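Local coordinates for protein ElaA (Escherichia coli, PDB 5Z6N) that probably transfers an acetyl group from acetyl coenzyme A to an amine, as an N-acetyltransferase of the GNAT fold, at residues W4-H9 and R49-W54. Numbering follows the deposited sequence.
Sequences WQDLHH and RHILGW
Arg49 and Asp6 form a salt bridge across the first two strands of the GNAT sheet, where 3-8, outermost within this chain, runs antiparallel to 49-54. Four backbone hydrogen bonds join Gln5 to Leu52 and Leu7 to His50, the last, from His50 N to Leu7 O, 2.6 Å long. The long Arg49 chain, bent at chi3 (37°), turns the guanidinium toward strand 3-8, with one face over His8 N, and NE meets Asp6 OD1 at 2.7 Å on the syn side. The two flat groups are turned 74° apart, so the pair is not the coplanar two-pronged kind; NH2 also makes a weak bond to the backbone O of Asp6. The short Asp6 chain, its CG anti to the backbone N (chi1 169°), holds the carboxylate beside the arginine, and helix 91-106 lies on this face, its Thr102 OG1 weakly hydrogen-bonded to Asp6 OD2. With a leucine in place of Arg49, the Asp6 carboxylate would probably lose its cationic mate. On the opposite face, Leu7 CD1 meets Leu52 CD1 at 4.0 Å, and both apolar side chains touch helix 14-31. Gln5, on the same face as Leu7, extends beyond CG and brings OE1 to 3.5 Å from Trp54 NE1. Gly53, lacking a side chain, lets the Trp4 indole lie across the backbone, its six-membered ring centroid 4.0 Å from Gly53 CA in a CH-pi contact.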
loop_
_atom_site.group_PDB
_atom_site.type_symbol
_atom_site.label_atom_id
_atom_site.label_comp_id
_atom_site.label_asym_id
_atom_site.label_seq_id
_atom_site.Cartn_x
_atom_site.Cartn_y
_atom_site.Cartn_z
ATOM N N TRP B 4 21.943 -0.377 3.476
ATOM C CA TRP B 4 21.013 -1.484 3.343
ATOM C C TRP B 4 20.553 -1.944 4.719
ATOM O O TRP B 4 21.316 -1.925 5.690
ATOM C CB TRP B 4 21.643 -2.653 2.581
ATOM C CG TRP B 4 21.996 -2.310 1.166
ATOM C CD1 TRP B 4 23.166 -1.765 0.727
ATOM C CD2 TRP B 4 21.176 -2.492 0.002
ATOM N NE1 TRP B 4 23.126 -1.593 -0.635
ATOM C CE2 TRP B 4 21.915 -2.031 -1.104
ATOM C CE3 TRP B 4 19.887 -2.992 -0.211
ATOM C CZ2 TRP B 4 21.410 -2.056 -2.404
ATOM C CZ3 TRP B 4 19.387 -3.015 -1.505
ATOM C CH2 TRP B 4 20.148 -2.548 -2.581
ATOM N N GLN B 5 19.286 -2.339 4.794
ATOM C CA GLN B 5 18.704 -2.882 6.012
ATOM C C GLN B 5 18.043 -4.211 5.689
ATOM O O GLN B 5 17.251 -4.301 4.747
ATOM C CB GLN B 5 17.690 -1.909 6.626
ATOM C CG GLN B 5 18.208 -0.491 6.794
ATOM C CD GLN B 5 17.260 0.375 7.601
ATOM O OE1 GLN B 5 16.066 0.413 7.332
ATOM N NE2 GLN B 5 17.787 1.071 8.597
ATOM N N ASP B 6 18.390 -5.242 6.456
ATOM C CA ASP B 6 17.853 -6.589 6.299
ATOM C C ASP B 6 16.908 -6.805 7.478
ATOM O O ASP B 6 17.297 -7.286 8.539
ATOM C CB ASP B 6 19.003 -7.635 6.242
ATOM C CG ASP B 6 18.508 -9.070 6.343
ATOM O OD1 ASP B 6 17.304 -9.312 6.117
ATOM O OD2 ASP B 6 19.337 -9.967 6.604
ATOM N N LEU B 7 15.647 -6.450 7.272
ATOM C CA LEU B 7 14.678 -6.365 8.357
ATOM C C LEU B 7 13.786 -7.596 8.362
ATOM O O LEU B 7 13.108 -7.878 7.369
ATOM C CB LEU B 7 13.826 -5.106 8.206
ATOM C CG LEU B 7 14.548 -3.755 8.179
ATOM C CD1 LEU B 7 13.594 -2.651 8.535
ATOM C CD2 LEU B 7 15.753 -3.728 9.109
ATOM N N HIS B 8 13.788 -8.325 9.477
ATOM C CA HIS B 8 12.652 -9.184 9.763
ATOM C C HIS B 8 11.426 -8.299 9.925
ATOM O O HIS B 8 11.524 -7.142 10.345
ATOM C CB HIS B 8 12.892 -10.020 11.023
ATOM C CG HIS B 8 11.799 -11.005 11.306
ATOM N ND1 HIS B 8 11.874 -12.324 10.915
ATOM C CD2 HIS B 8 10.603 -10.867 11.928
ATOM C CE1 HIS B 8 10.774 -12.957 11.283
ATOM N NE2 HIS B 8 9.986 -12.094 11.900
ATOM N N HIS B 9 10.260 -8.832 9.566
ATOM C CA HIS B 9 9.067 -7.993 9.524
ATOM C C HIS B 9 8.715 -7.414 10.889
ATOM O O HIS B 9 8.035 -6.383 10.955
ATOM C CB HIS B 9 7.883 -8.786 8.967
ATOM C CG HIS B 9 7.375 -9.846 9.892
ATOM N ND1 HIS B 9 6.378 -9.607 10.812
ATOM C CD2 HIS B 9 7.718 -11.146 10.038
ATOM C CE1 HIS B 9 6.128 -10.714 11.486
ATOM N NE2 HIS B 9 6.927 -11.664 11.035
ATOM N N ARG B 49 11.308 -11.639 5.717
ATOM C CA ARG B 49 12.199 -10.501 5.883
ATOM C C ARG B 49 12.030 -9.542 4.714
ATOM O O ARG B 49 11.543 -9.913 3.642
ATOM C CB ARG B 49 13.668 -10.950 5.958
ATOM C CG ARG B 49 13.880 -12.281 6.667
ATOM C CD ARG B 49 15.349 -12.521 6.982
ATOM N NE ARG B 49 16.028 -11.288 7.361
ATOM C CZ ARG B 49 16.286 -10.945 8.619
ATOM N NH1 ARG B 49 15.914 -11.738 9.613
ATOM N NH2 ARG B 49 16.903 -9.806 8.892
ATOM N N HIS B 50 12.457 -8.301 4.928
ATOM C CA HIS B 50 12.461 -7.281 3.890
ATOM C C HIS B 50 13.826 -6.611 3.831
ATOM O O HIS B 50 14.469 -6.389 4.863
ATOM C CB HIS B 50 11.375 -6.219 4.126
ATOM C CG HIS B 50 10.034 -6.784 4.497
ATOM N ND1 HIS B 50 9.764 -7.313 5.745
ATOM C CD2 HIS B 50 8.897 -6.928 3.771
ATOM C CE1 HIS B 50 8.513 -7.737 5.775
ATOM N NE2 HIS B 50 7.966 -7.519 4.591
ATOM N N ILE B 51 14.262 -6.295 2.614
ATOM C CA ILE B 51 15.552 -5.668 2.372
ATOM C C ILE B 51 15.304 -4.336 1.679
ATOM O O ILE B 51 14.602 -4.279 0.664
ATOM C CB ILE B 51 16.467 -6.591 1.551
ATOM C CG1 ILE B 51 16.804 -7.815 2.405
ATOM C CG2 ILE B 51 17.734 -5.856 1.102
ATOM C CD1 ILE B 51 17.422 -8.946 1.676
ATOM N N LEU B 52 15.855 -3.267 2.255
ATOM C CA LEU B 52 15.580 -1.901 1.832
ATOM C C LEU B 52 16.890 -1.208 1.494
ATOM O O LEU B 52 17.845 -1.265 2.277
ATOM C CB LEU B 52 14.850 -1.113 2.932
ATOM C CG LEU B 52 13.764 -1.798 3.769
ATOM C CD1 LEU B 52 13.311 -0.937 4.930
ATOM C CD2 LEU B 52 12.594 -2.146 2.913
ATOM N N GLY B 53 16.932 -0.555 0.336
ATOM C CA GLY B 53 18.061 0.289 -0.006
ATOM C C GLY B 53 17.712 1.749 0.199
ATOM O O GLY B 53 16.776 2.255 -0.428
ATOM N N TRP B 54 18.440 2.438 1.076
ATOM C CA TRP B 54 18.148 3.823 1.423
ATOM C C TRP B 54 19.237 4.747 0.894
ATOM O O TRP B 54 20.429 4.489 1.089
ATOM C CB TRP B 54 18.008 3.993 2.937
ATOM C CG TRP B 54 16.719 3.462 3.485
ATOM C CD1 TRP B 54 16.514 2.251 4.077
ATOM C CD2 TRP B 54 15.452 4.132 3.493
ATOM N NE1 TRP B 54 15.197 2.123 4.451
ATOM C CE2 TRP B 54 14.525 3.265 4.104
ATOM C CE3 TRP B 54 15.015 5.381 3.045
ATOM C CZ2 TRP B 54 13.185 3.606 4.273
ATOM C CZ3 TRP B 54 13.687 5.717 3.211
ATOM C CH2 TRP B 54 12.787 4.835 3.822
#